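Local coordinates for serpin-ZX (Arabidopsis thaliana, PDB 3LE2), which inhibits serine and cysteine proteases, including metacaspase-9 and RD21A, through its cleaved reactive center loop, and thereby limits programmed cell death, at residues P37-V42 and N171-K176; A81-G86 and L94-G99; G90-S95 and G230-Q235; H329-E334 and V382-Q387. All coordinates share one frame; numbering follows the deposited sequence.

Contact 1: P37-V42 and N171-K176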
loop_
_atom_site.group_PDB
_atom_site.type_symbol
_atom_site.label_atom_id
_atom_site.label_comp_id
_atom_site.label_asym_id
_atom_site.label_seq_id
_atom_site.Cartn_x
_atom_site.Cartn_y
_atom_site.Cartn_z
ATOM N N PRO A 37 1.092 -2.642 -1.424
ATOM C CA PRO A 37 1.650 -3.982 -1.652
ATOM C C PRO A 37 0.597 -4.921 -2.242
ATOM O O PRO A 37 0.910 -5.739 -3.098
ATOM C CB PRO A 37 2.029 -4.455 -0.237
ATOM C CG PRO A 37 2.075 -3.227 0.597
ATOM C CD PRO A 37 1.113 -2.256 -0.004
ATOM N N ALA A 38 -0.640 -4.808 -1.770
ATOM C CA ALA A 38 -1.746 -5.568 -2.321
ATOM C C ALA A 38 -1.886 -5.353 -3.818
ATOM O O ALA A 38 -2.002 -6.316 -4.573
ATOM C CB ALA A 38 -3.038 -5.202 -1.618
ATOM N N SER A 39 -1.872 -4.090 -4.247
ATOM C CA SER A 39 -1.965 -3.758 -5.670
ATOM C C SER A 39 -0.767 -4.272 -6.455
ATOM O O SER A 39 -0.900 -4.716 -7.600
ATOM C CB SER A 39 -2.065 -2.244 -5.872
ATOM O OG SER A 39 -3.045 -1.702 -5.016
ATOM N N ILE A 40 0.413 -4.176 -5.864
ATOM C CA ILE A 40 1.594 -4.680 -6.544
ATOM C C ILE A 40 1.423 -6.178 -6.760
ATOM O O ILE A 40 1.703 -6.702 -7.842
ATOM C CB ILE A 40 2.874 -4.461 -5.714
ATOM C CG1 ILE A 40 3.114 -2.970 -5.461
ATOM C CG2 ILE A 40 4.076 -5.080 -6.435
ATOM C CD1 ILE A 40 3.471 -2.229 -6.702
ATOM N N ASN A 41 0.974 -6.863 -5.713
ATOM C CA ASN A 41 0.835 -8.320 -5.744
ATOM C C ASN A 41 -0.281 -8.766 -6.676
ATOM O O ASN A 41 -0.219 -9.862 -7.240
ATOM C CB ASN A 41 0.653 -8.891 -4.329
ATOM C CG ASN A 41 1.938 -8.819 -3.510
ATOM O OD1 ASN A 41 3.003 -8.500 -4.042
ATOM N ND2 ASN A 41 1.847 -9.120 -2.225
ATOM N N VAL A 42 -1.285 -7.902 -6.844
ATOM C CA VAL A 42 -2.326 -8.101 -7.861
ATOM C C VAL A 42 -1.741 -8.090 -9.285
ATOM O O VAL A 42 -2.110 -8.911 -10.120
ATOM C CB VAL A 42 -3.419 -7.032 -7.773
ATOM C CG1 VAL A 42 -4.201 -6.966 -9.084
ATOM C CG2 VAL A 42 -4.348 -7.299 -6.594
ATOM N N ASN A 171 -1.225 0.702 -12.379
ATOM C CA ASN A 171 -2.037 0.373 -11.227
ATOM C C ASN A 171 -2.080 1.533 -10.242
ATOM O O ASN A 171 -1.071 2.196 -9.995
ATOM C CB ASN A 171 -1.514 -0.905 -10.561
ATOM C CG ASN A 171 -2.364 -1.334 -9.387
ATOM O OD1 ASN A 171 -2.467 -0.615 -8.394
ATOM N ND2 ASN A 171 -2.987 -2.508 -9.492
ATOM N N ALA A 172 -3.256 1.790 -9.687
ATOM C CA ALA A 172 -3.398 2.868 -8.718
ATOM C C ALA A 172 -4.403 2.474 -7.648
ATOM O O ALA A 172 -5.356 1.752 -7.914
ATOM C CB ALA A 172 -3.825 4.159 -9.414
ATOM N N LEU A 173 -4.180 2.936 -6.428
ATOM C CA LEU A 173 -5.139 2.708 -5.361
ATOM C C LEU A 173 -5.357 4.018 -4.626
ATOM O O LEU A 173 -4.417 4.587 -4.063
ATOM C CB LEU A 173 -4.665 1.606 -4.388
ATOM C CG LEU A 173 -5.639 1.225 -3.258
ATOM C CD1 LEU A 173 -6.934 0.636 -3.812
ATOM C CD2 LEU A 173 -5.037 0.263 -2.217
ATOM N N TYR A 174 -6.596 4.501 -4.655
ATOM C CA TYR A 174 -6.986 5.652 -3.848
ATOM C C TYR A 174 -7.770 5.180 -2.627
ATOM O O TYR A 174 -8.637 4.313 -2.725
ATOM C CB TYR A 174 -7.802 6.664 -4.672
ATOM C CG TYR A 174 -8.357 7.828 -3.872
ATOM C CD1 TYR A 174 -7.623 9.000 -3.722
ATOM C CD2 TYR A 174 -9.617 7.761 -3.267
ATOM C CE1 TYR A 174 -8.120 10.090 -2.999
ATOM C CE2 TYR A 174 -10.127 8.847 -2.532
ATOM C CZ TYR A 174 -9.365 10.008 -2.408
ATOM O OH TYR A 174 -9.825 11.093 -1.693
ATOM N N PHE A 175 -7.459 5.757 -1.478
ATOM C CA PHE A 175 -8.161 5.450 -0.241
ATOM C C PHE A 175 -8.352 6.743 0.520
ATOM O O PHE A 175 -7.439 7.565 0.610
ATOM C CB PHE A 175 -7.347 4.443 0.588
ATOM C CG PHE A 175 -7.846 4.225 2.011
ATOM C CD1 PHE A 175 -8.625 3.131 2.327
ATOM C CD2 PHE A 175 -7.454 5.064 3.042
ATOM C CE1 PHE A 175 -9.049 2.905 3.631
ATOM C CE2 PHE A 175 -7.870 4.836 4.353
ATOM C CZ PHE A 175 -8.669 3.761 4.642
ATOM N N LYS A 176 -9.551 6.934 1.043
ATOM C CA LYS A 176 -9.787 8.034 1.963
ATOM C C LYS A 176 -10.801 7.585 2.985
ATOM O O LYS A 176 -11.890 7.136 2.628
ATOM C CB LYS A 176 -10.283 9.290 1.243
ATOM C CG LYS A 176 -10.576 10.439 2.199
ATOM C CD LYS A 176 -10.740 11.747 1.457
ATOM C CE LYS A 176 -11.046 12.897 2.403
ATOM N NZ LYS A 176 -11.235 14.180 1.641
HETATM O O HOH W 1 -4.919 -1.073 -7.277
#
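Ser39 and Asn171 join the start of helix 37-49 to strand 167-176 in the part of the serpin fold known as the shutter. Here helix B lies against the middle of beta-sheet A. Strands 167-176 and 326-335 correspond to the pair that parts in serpins to admit the cleaved reactive center loop.

The direct contacts are packing. Ser39 CB is pressed tightly against Asn171 OD1, at 3.0 Å. Asn171 holds its CG anti to the backbone N (chi1 -177°), and this carries the amide up to the helix. Beside it, Leu173 CB packs 3.7 Å from Ser39 OG.

The polar contacts run through one water. Ser39 OG donates to it at 3.0 Å, and the water donates in turn to Asn171 OD1 at 2.7 Å. No direct hydrogen bond crosses between the segments. Ser39 OG also bonds Ser36 OG. The amide is fixed at its other end, where Asn171 ND2 is hydrogen-bonded to Asn98 OD1 on the next strand. The bridging water is thus gripped by three bonds in a buried place, and its third partner is the backbone Ala172 O, 2.9 Å away.

Contact 2: A81-G86 and L94-G99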
loop_
_atom_site.group_PDB
_atom_site.type_symbol
_atom_site.label_atom_id
_atom_site.label_comp_id
_atom_site.label_asym_id
_atom_site.label_seq_id
_atom_site.Cartn_x
_atom_site.Cartn_y
_atom_site.Cartn_z
ATOM N N ALA A 81 -12.402 -7.916 -2.490
ATOM C CA ALA A 81 -13.380 -7.574 -1.463
ATOM C C ALA A 81 -12.765 -6.556 -0.509
ATOM O O ALA A 81 -13.458 -5.701 0.045
ATOM C CB ALA A 81 -13.848 -8.820 -0.693
ATOM N N VAL A 82 -11.457 -6.669 -0.309
ATOM C CA VAL A 82 -10.738 -5.772 0.583
ATOM C C VAL A 82 -10.543 -4.418 -0.109
ATOM O O VAL A 82 -10.577 -3.373 0.529
ATOM C CB VAL A 82 -9.376 -6.364 0.983
ATOM C CG1 VAL A 82 -8.485 -5.294 1.651
ATOM C CG2 VAL A 82 -9.572 -7.568 1.902
ATOM N N LEU A 83 -10.365 -4.451 -1.424
ATOM C CA LEU A 83 -10.081 -3.246 -2.190
ATOM C C LEU A 83 -11.342 -2.544 -2.686
ATOM O O LEU A 83 -11.259 -1.464 -3.242
ATOM C CB LEU A 83 -9.163 -3.563 -3.368
ATOM C CG LEU A 83 -7.732 -3.913 -2.972
ATOM C CD1 LEU A 83 -6.818 -3.917 -4.175
ATOM C CD2 LEU A 83 -7.230 -2.942 -1.900
ATOM N N ALA A 84 -12.498 -3.166 -2.472
ATOM C CA ALA A 84 -13.776 -2.606 -2.891
ATOM C C ALA A 84 -14.046 -1.298 -2.171
ATOM O O ALA A 84 -13.620 -1.113 -1.039
ATOM C CB ALA A 84 -14.911 -3.604 -2.610
ATOM N N ASP A 85 -14.765 -0.397 -2.828
ATOM C CA ASP A 85 -15.177 0.853 -2.204
ATOM C C ASP A 85 -16.144 0.573 -1.052
ATOM O O ASP A 85 -17.023 -0.287 -1.149
ATOM C CB ASP A 85 -15.850 1.748 -3.244
ATOM C CG ASP A 85 -16.227 3.106 -2.687
ATOM O OD1 ASP A 85 -15.664 3.516 -1.646
ATOM O OD2 ASP A 85 -17.089 3.766 -3.301
ATOM N N GLY A 86 -15.988 1.292 0.046
ATOM C CA GLY A 86 -16.855 1.055 1.177
ATOM C C GLY A 86 -17.799 2.205 1.414
ATOM O O GLY A 86 -18.652 2.136 2.293
ATOM N N LEU A 94 -12.637 3.880 -1.466
ATOM C CA LEU A 94 -11.529 3.256 -2.171
ATOM C C LEU A 94 -11.863 3.257 -3.636
ATOM O O LEU A 94 -13.016 3.056 -4.021
ATOM C CB LEU A 94 -11.308 1.798 -1.742
ATOM C CG LEU A 94 -10.672 1.489 -0.385
ATOM C CD1 LEU A 94 -11.700 1.566 0.740
ATOM C CD2 LEU A 94 -10.034 0.098 -0.433
ATOM N N SER A 95 -10.838 3.470 -4.454
ATOM C CA SER A 95 -10.991 3.427 -5.891
ATOM C C SER A 95 -9.735 2.800 -6.492
ATOM O O SER A 95 -8.613 3.155 -6.120
ATOM C CB SER A 95 -11.224 4.837 -6.436
ATOM O OG SER A 95 -11.486 4.776 -7.821
ATOM N N VAL A 96 -9.933 1.863 -7.411
ATOM C CA VAL A 96 -8.842 1.077 -7.972
ATOM C C VAL A 96 -8.721 1.281 -9.479
ATOM O O VAL A 96 -9.722 1.347 -10.191
ATOM C CB VAL A 96 -9.077 -0.415 -7.732
ATOM C CG1 VAL A 96 -8.083 -1.245 -8.539
ATOM C CG2 VAL A 96 -9.016 -0.737 -6.242
ATOM N N ALA A 97 -7.490 1.387 -9.959
ATOM C CA ALA A 97 -7.227 1.416 -11.387
ATOM C C ALA A 97 -6.251 0.295 -11.699
ATOM O O ALA A 97 -5.165 0.222 -11.126
ATOM C CB ALA A 97 -6.652 2.761 -11.812
ATOM N N ASN A 98 -6.638 -0.567 -12.625
ATOM C CA ASN A 98 -5.853 -1.748 -12.901
ATOM C C ASN A 98 -5.899 -2.164 -14.372
ATOM O O ASN A 98 -6.949 -2.553 -14.896
ATOM C CB ASN A 98 -6.329 -2.874 -11.985
ATOM C CG ASN A 98 -5.389 -4.025 -11.973
ATOM O OD1 ASN A 98 -4.170 -3.844 -11.999
ATOM N ND2 ASN A 98 -5.935 -5.225 -11.965
ATOM N N GLY A 99 -4.763 -2.073 -15.052
ATOM C CA GLY A 99 -4.760 -2.310 -16.485
ATOM C C GLY A 99 -3.428 -2.728 -17.071
ATOM O O GLY A 99 -2.368 -2.490 -16.482
#
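Asp85 turns its CG away from its own backbone N (chi1 -176°), and this lays the carboxylate beside the start of strand 93-103. Leu94 has the other setting, with CG anti to the carbonyl carbon (chi1 -74°), which turns its two methyls toward the end of helix 68-83.

The polar link is Leu94 N to Asp85 OD1, 3.1 Å long. It is fairly straight, with an angle of 159° at the hydrogen, but the N-H reaches OD1 from above the carboxylate plane.

The rest is packing. The Leu94 methyls lie against backbone carbonyls. Leu94 CD2 is 3.4 Å from Leu83 O and 3.6 Å from Val82 O. Its other methyl, CD1, is 3.7 Å from Ala84 O. The leucine therefore fits against the last carbonyls of the helix and the first of the loop. Farther along the strand the contact is apolar, and Val96 CG2 meets Leu83 CB at 4.0 Å. Leu83 and Val96 both also touch Leu173 on the neighbouring strand.

In serpin terms this is the short connection from helix D into strand 2 of beta-sheet A. The chain folds back over only a few residues, and Leu94 and Val96 lie beneath the helix end.

Asp85 OD2 has its own partners, a salt bridge to Lys93 NZ and a hydrogen bond to Ser87 OG. Both oxygens are thus engaged at the turn, and the nearby lysine would be expected to favour the charged carboxylate.

Contact 3: G90-S95 and G230-Q235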
loop_
_atom_site.group_PDB
_atom_site.type_symbol
_atom_site.label_atom_id
_atom_site.label_comp_id
_atom_site.label_asym_id
_atom_site.label_seq_id
_atom_site.Cartn_x
_atom_site.Cartn_y
_atom_site.Cartn_z
ATOM N N GLY A 90 -20.883 3.447 4.051
ATOM C CA GLY A 90 -20.455 4.308 5.143
ATOM C C GLY A 90 -19.031 4.075 5.589
ATOM O O GLY A 90 -18.551 4.712 6.524
ATOM N N GLY A 91 -18.359 3.142 4.926
ATOM C CA GLY A 91 -16.958 2.884 5.193
ATOM C C GLY A 91 -16.088 3.747 4.303
ATOM O O GLY A 91 -16.583 4.622 3.605
ATOM N N PRO A 92 -14.777 3.494 4.311
ATOM C CA PRO A 92 -13.875 4.384 3.579
ATOM C C PRO A 92 -14.143 4.367 2.081
ATOM O O PRO A 92 -14.812 3.486 1.542
ATOM C CB PRO A 92 -12.486 3.804 3.893
ATOM C CG PRO A 92 -12.675 3.061 5.170
ATOM C CD PRO A 92 -14.043 2.447 5.035
ATOM N N LYS A 93 -13.617 5.374 1.415
ATOM C CA LYS A 93 -13.721 5.468 -0.017
ATOM C C LYS A 93 -12.460 4.841 -0.568
ATOM O O LYS A 93 -11.354 5.206 -0.166
ATOM C CB LYS A 93 -13.798 6.936 -0.432
ATOM C CG LYS A 93 -13.752 7.173 -1.942
ATOM C CD LYS A 93 -15.056 6.720 -2.582
ATOM C CE LYS A 93 -15.051 6.877 -4.087
ATOM N NZ LYS A 93 -16.268 6.218 -4.649
ATOM N N LEU A 94 -12.637 3.880 -1.466
ATOM C CA LEU A 94 -11.529 3.256 -2.171
ATOM C C LEU A 94 -11.863 3.257 -3.636
ATOM O O LEU A 94 -13.016 3.056 -4.021
ATOM C CB LEU A 94 -11.308 1.798 -1.742
ATOM C CG LEU A 94 -10.672 1.489 -0.385
ATOM C CD1 LEU A 94 -11.700 1.566 0.740
ATOM C CD2 LEU A 94 -10.034 0.098 -0.433
ATOM N N SER A 95 -10.838 3.470 -4.454
ATOM C CA SER A 95 -10.991 3.427 -5.891
ATOM C C SER A 95 -9.735 2.800 -6.492
ATOM O O SER A 95 -8.613 3.155 -6.120
ATOM C CB SER A 95 -11.224 4.837 -6.436
ATOM O OG SER A 95 -11.486 4.776 -7.821
ATOM N N GLY A 230 -19.158 2.238 9.539
ATOM C CA GLY A 230 -20.544 2.223 9.105
ATOM C C GLY A 230 -21.046 0.794 8.954
ATOM O O GLY A 230 -20.916 -0.023 9.877
ATOM N N GLN A 231 -21.602 0.486 7.786
ATOM C CA GLN A 231 -22.176 -0.832 7.517
ATOM C C GLN A 231 -21.188 -1.718 6.781
ATOM O O GLN A 231 -21.490 -2.862 6.430
ATOM C CB GLN A 231 -23.463 -0.711 6.701
ATOM C CG GLN A 231 -24.506 0.178 7.340
ATOM C CD GLN A 231 -24.693 -0.126 8.813
ATOM O OE1 GLN A 231 -24.130 0.556 9.674
ATOM N NE2 GLN A 231 -25.480 -1.156 9.112
ATOM N N ASP A 232 -20.007 -1.171 6.535
ATOM C CA ASP A 232 -18.935 -1.932 5.923
ATOM C C ASP A 232 -18.472 -2.984 6.929
ATOM O O ASP A 232 -18.255 -2.677 8.104
ATOM C CB ASP A 232 -17.788 -0.989 5.548
ATOM C CG ASP A 232 -16.816 -1.609 4.572
ATOM O OD1 ASP A 232 -16.813 -2.854 4.421
ATOM O OD2 ASP A 232 -16.049 -0.840 3.956
ATOM N N LYS A 233 -18.343 -4.226 6.471
ATOM C CA LYS A 233 -17.880 -5.326 7.324
ATOM C C LYS A 233 -16.373 -5.246 7.581
ATOM O O LYS A 233 -15.872 -5.722 8.603
ATOM C CB LYS A 233 -18.192 -6.673 6.670
ATOM C CG LYS A 233 -19.662 -7.071 6.657
ATOM C CD LYS A 233 -19.787 -8.585 6.474
ATOM C CE LYS A 233 -21.210 -9.084 6.676
ATOM N NZ LYS A 233 -21.257 -10.577 6.703
ATOM N N ARG A 234 -15.647 -4.662 6.636
ATOM C CA ARG A 234 -14.208 -4.539 6.781
ATOM C C ARG A 234 -13.861 -3.573 7.901
ATOM O O ARG A 234 -14.603 -2.633 8.179
ATOM C CB ARG A 234 -13.582 -4.123 5.458
ATOM C CG ARG A 234 -13.857 -5.148 4.369
ATOM C CD ARG A 234 -13.665 -4.592 2.979
ATOM N NE ARG A 234 -14.464 -3.399 2.741
ATOM C CZ ARG A 234 -14.251 -2.579 1.720
ATOM N NH1 ARG A 234 -13.270 -2.847 0.874
ATOM N NH2 ARG A 234 -15.003 -1.502 1.541
ATOM N N GLN A 235 -12.750 -3.837 8.571
ATOM C CA GLN A 235 -12.262 -2.931 9.594
ATOM C C GLN A 235 -10.864 -2.445 9.224
ATOM O O GLN A 235 -9.886 -3.189 9.326
ATOM C CB GLN A 235 -12.241 -3.605 10.972
ATOM C CG GLN A 235 -11.600 -2.713 12.059
ATOM C CD GLN A 235 -12.325 -1.378 12.220
ATOM O OE1 GLN A 235 -11.790 -0.308 11.902
ATOM N NE2 GLN A 235 -13.560 -1.441 12.706
#
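Gly90, Gly91 and Gly230 let two loop backbones lie almost against each other, and no hydrogen bond joins the two segments. The CA atoms of Gly90 and Gly230 are 4.5 Å apart. Both residues have positive phi, a backbone shape that glycine adopts easily. Gly90 O stands 3.9 Å from Gly230 N, so this is backbone packing.

Residues 230-235 lie in the loop that connects strands 220-226 and 236-243 of serpin beta-sheet B, and it is shaped by an Asx turn at Asp232. The facing loop leads into strand 93-103 of beta-sheet A. The contact therefore joins a loop of sheet B to the loop that enters a strand of sheet A, near the surface. Asn89, just before Gly90, makes a backbone hydrogen bond with Gln231 and ties the same loops.

Asp232 is the side chain that crosses. Its CB lies 4.0 Å from Gly91 CA, and its OD2 is 4.0 Å from Pro92 CD. The Asp232 and Pro92 side chains meet at about a right angle. Pro92 also touches Phe175.

Within its own loop Asp232 is firmly held. OD1 takes the Asx-turn bond from Arg234 N at 3.1 Å, with the donor well above the carboxylate plane. The same oxygen accepts from Arg234 NE at 2.9 Å through its syn lone pair, in a nearly straight bond (172°). Arg234 grips the acid side-on, NE to OD1 and NH2 to OD2. Arg234 NH1 is hydrogen-bonded to Ala84 O, while Arg234 NH2 closes the salt bridge to Asp232 OD2 at 2.7 Å.

Contact 4: H329-E334 and V382-Q387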
loop_
_atom_site.group_PDB
_atom_site.type_symbol
_atom_site.label_atom_id
_atom_site.label_comp_id
_atom_site.label_asym_id
_atom_site.label_seq_id
_atom_site.Cartn_x
_atom_site.Cartn_y
_atom_site.Cartn_z
ATOM N N HIS A 329 2.980 2.260 -10.702
ATOM C CA HIS A 329 2.088 2.272 -9.543
ATOM C C HIS A 329 1.973 3.654 -8.918
ATOM O O HIS A 329 2.958 4.380 -8.772
ATOM C CB HIS A 329 2.550 1.260 -8.478
ATOM C CG HIS A 329 1.709 1.259 -7.235
ATOM N ND1 HIS A 329 0.409 0.795 -7.214
ATOM C CD2 HIS A 329 1.987 1.654 -5.967
ATOM C CE1 HIS A 329 -0.081 0.919 -5.992
ATOM N NE2 HIS A 329 0.856 1.432 -5.215
ATOM N N LYS A 330 0.756 4.003 -8.532
ATOM C CA LYS A 330 0.520 5.259 -7.860
ATOM C C LYS A 330 -0.427 5.069 -6.678
ATOM O O LYS A 330 -1.417 4.327 -6.761
ATOM C CB LYS A 330 -0.058 6.289 -8.835
ATOM C CG LYS A 330 -0.314 7.679 -8.220
ATOM C CD LYS A 330 0.885 8.608 -8.366
ATOM C CE LYS A 330 0.436 10.012 -8.748
ATOM N NZ LYS A 330 1.537 10.835 -9.314
ATOM N N ALA A 331 -0.109 5.772 -5.595
ATOM C CA ALA A 331 -0.868 5.737 -4.373
ATOM C C ALA A 331 -0.843 7.127 -3.754
ATOM O O ALA A 331 0.052 7.925 -4.033
ATOM C CB ALA A 331 -0.235 4.737 -3.425
ATOM N N CYS A 332 -1.820 7.428 -2.909
ATOM C CA CYS A 332 -1.774 8.673 -2.145
ATOM C C CYS A 332 -2.324 8.434 -0.741
ATOM O O CYS A 332 -3.073 7.487 -0.512
ATOM C CB CYS A 332 -2.573 9.775 -2.837
ATOM S SG CYS A 332 -4.319 9.411 -2.849
ATOM N N ILE A 333 -1.944 9.296 0.193
ATOM C CA ILE A 333 -2.343 9.142 1.582
ATOM C C ILE A 333 -2.562 10.509 2.191
ATOM O O ILE A 333 -2.029 11.518 1.714
ATOM C CB ILE A 333 -1.321 8.328 2.414
ATOM C CG1 ILE A 333 -1.932 7.914 3.759
ATOM C CG2 ILE A 333 -0.030 9.112 2.611
ATOM C CD1 ILE A 333 -3.135 6.979 3.641
ATOM N N GLU A 334 -3.382 10.547 3.229
ATOM C CA GLU A 334 -3.659 11.797 3.908
ATOM C C GLU A 334 -4.035 11.541 5.348
ATOM O O GLU A 334 -4.780 10.605 5.652
ATOM C CB GLU A 334 -4.790 12.540 3.219
ATOM C CG GLU A 334 -5.317 13.687 4.043
ATOM C CD GLU A 334 -6.367 14.491 3.305
ATOM O OE1 GLU A 334 -7.049 13.924 2.419
ATOM O OE2 GLU A 334 -6.508 15.694 3.615
ATOM N N VAL A 382 -2.719 -6.040 3.883
ATOM C CA VAL A 382 -2.155 -4.685 3.986
ATOM C C VAL A 382 -2.437 -3.849 2.731
ATOM O O VAL A 382 -1.993 -4.208 1.647
ATOM C CB VAL A 382 -0.627 -4.766 4.215
ATOM C CG1 VAL A 382 0.038 -3.376 4.153
ATOM C CG2 VAL A 382 -0.334 -5.499 5.536
ATOM N N LEU A 383 -3.172 -2.741 2.873
ATOM C CA LEU A 383 -3.428 -1.834 1.737
ATOM C C LEU A 383 -2.256 -0.928 1.398
ATOM O O LEU A 383 -1.980 -0.689 0.228
ATOM C CB LEU A 383 -4.644 -0.937 1.985
ATOM C CG LEU A 383 -6.005 -1.594 1.833
ATOM C CD1 LEU A 383 -6.238 -2.543 3.022
ATOM C CD2 LEU A 383 -7.078 -0.525 1.765
ATOM N N PHE A 384 -1.602 -0.387 2.424
ATOM C CA PHE A 384 -0.541 0.601 2.216
ATOM C C PHE A 384 0.581 0.398 3.207
ATOM O O PHE A 384 0.333 0.084 4.371
ATOM C CB PHE A 384 -1.061 2.037 2.426
ATOM C CG PHE A 384 -2.070 2.493 1.409
ATOM C CD1 PHE A 384 -1.689 2.754 0.099
ATOM C CD2 PHE A 384 -3.396 2.707 1.775
ATOM C CE1 PHE A 384 -2.618 3.199 -0.836
ATOM C CE2 PHE A 384 -4.327 3.144 0.845
ATOM C CZ PHE A 384 -3.937 3.388 -0.466
ATOM N N ILE A 385 1.809 0.597 2.737
ATOM C CA ILE A 385 2.971 0.777 3.599
ATOM C C ILE A 385 3.639 2.092 3.196
ATOM O O ILE A 385 3.697 2.429 2.015
ATOM C CB ILE A 385 3.993 -0.368 3.441
ATOM C CG1 ILE A 385 3.336 -1.717 3.715
ATOM C CG2 ILE A 385 5.220 -0.148 4.353
ATOM C CD1 ILE A 385 4.240 -2.907 3.450
ATOM N N GLY A 386 4.133 2.845 4.171
ATOM C CA GLY A 386 4.757 4.118 3.857
ATOM C C GLY A 386 5.693 4.608 4.945
ATOM O O GLY A 386 5.798 4.017 6.026
ATOM N N GLN A 387 6.380 5.699 4.653
ATOM C CA GLN A 387 7.184 6.372 5.653
ATOM C C GLN A 387 6.915 7.860 5.549
ATOM O O GLN A 387 6.831 8.401 4.447
ATOM C CB GLN A 387 8.666 6.089 5.440
ATOM C CG GLN A 387 9.333 6.817 4.275
ATOM C CD GLN A 387 10.840 6.655 4.335
ATOM O OE1 GLN A 387 11.348 5.848 5.120
ATOM N NE2 GLN A 387 11.568 7.430 3.525
#
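Ala331 CB meets the rim of the Phe384 ring, 3.8 Å from CE1 and close to the ring plane. The methyl thus touches the ring at its edge. Next to it, Cys332 O comes obliquely toward the tip of the ring, 4.2 Å from Phe384 CZ. No hydrogen bond joins the two strands. Phe384 keeps its CG anti to the carbonyl carbon (chi1 -66°), and the ring spans the gap to strand 329-334, where the nearest CA atoms, those of Ala331 and Phe384, are still 8.4 Å apart.

This is the packing of beta-sheet B beneath beta-sheet A in the serpin core. Strand 382-388 belongs to sheet B, and strand 326-335 to sheet A. The ring also rests on Leu173 and Phe175 of strand 167-176.

The next layer fixes both backbones. Leu383 and Phe384 form a classic beta bulge facing one residue of strand 370-376, and Leu383 has nearly helical angles there. Leu383 O accepts a hydrogen bond from Ser36 OG. On the other strand, Ala331 is backbone-bonded to Phe286. His329 NE2, nearby, is hydrogen-bonded to Ser36 N.

How the contacts relate
Contacts 1 and 4 are buried near the centre of the chain. Contacts 2 and 3 are only partly buried, and contact 3 lies farthest out. Contacts 1, 2 and 4 each use one of three neighbouring strands of beta-sheet A: 93-103 pairs antiparallel with 167-176, which pairs parallel with 326-335. Contacts 2 and 3 share Leu94 and Ser95 at the start of strand 93-103. Leu383 packs on Leu94 and so links contact 4 to both. Their chemistry differs. Contact 4 is apolar, contact 1 pairs packing with a trapped water, contact 2 mixes leucine packing with one carboxylate bond, and contact 3 sets glycine backbones beside charged side chains.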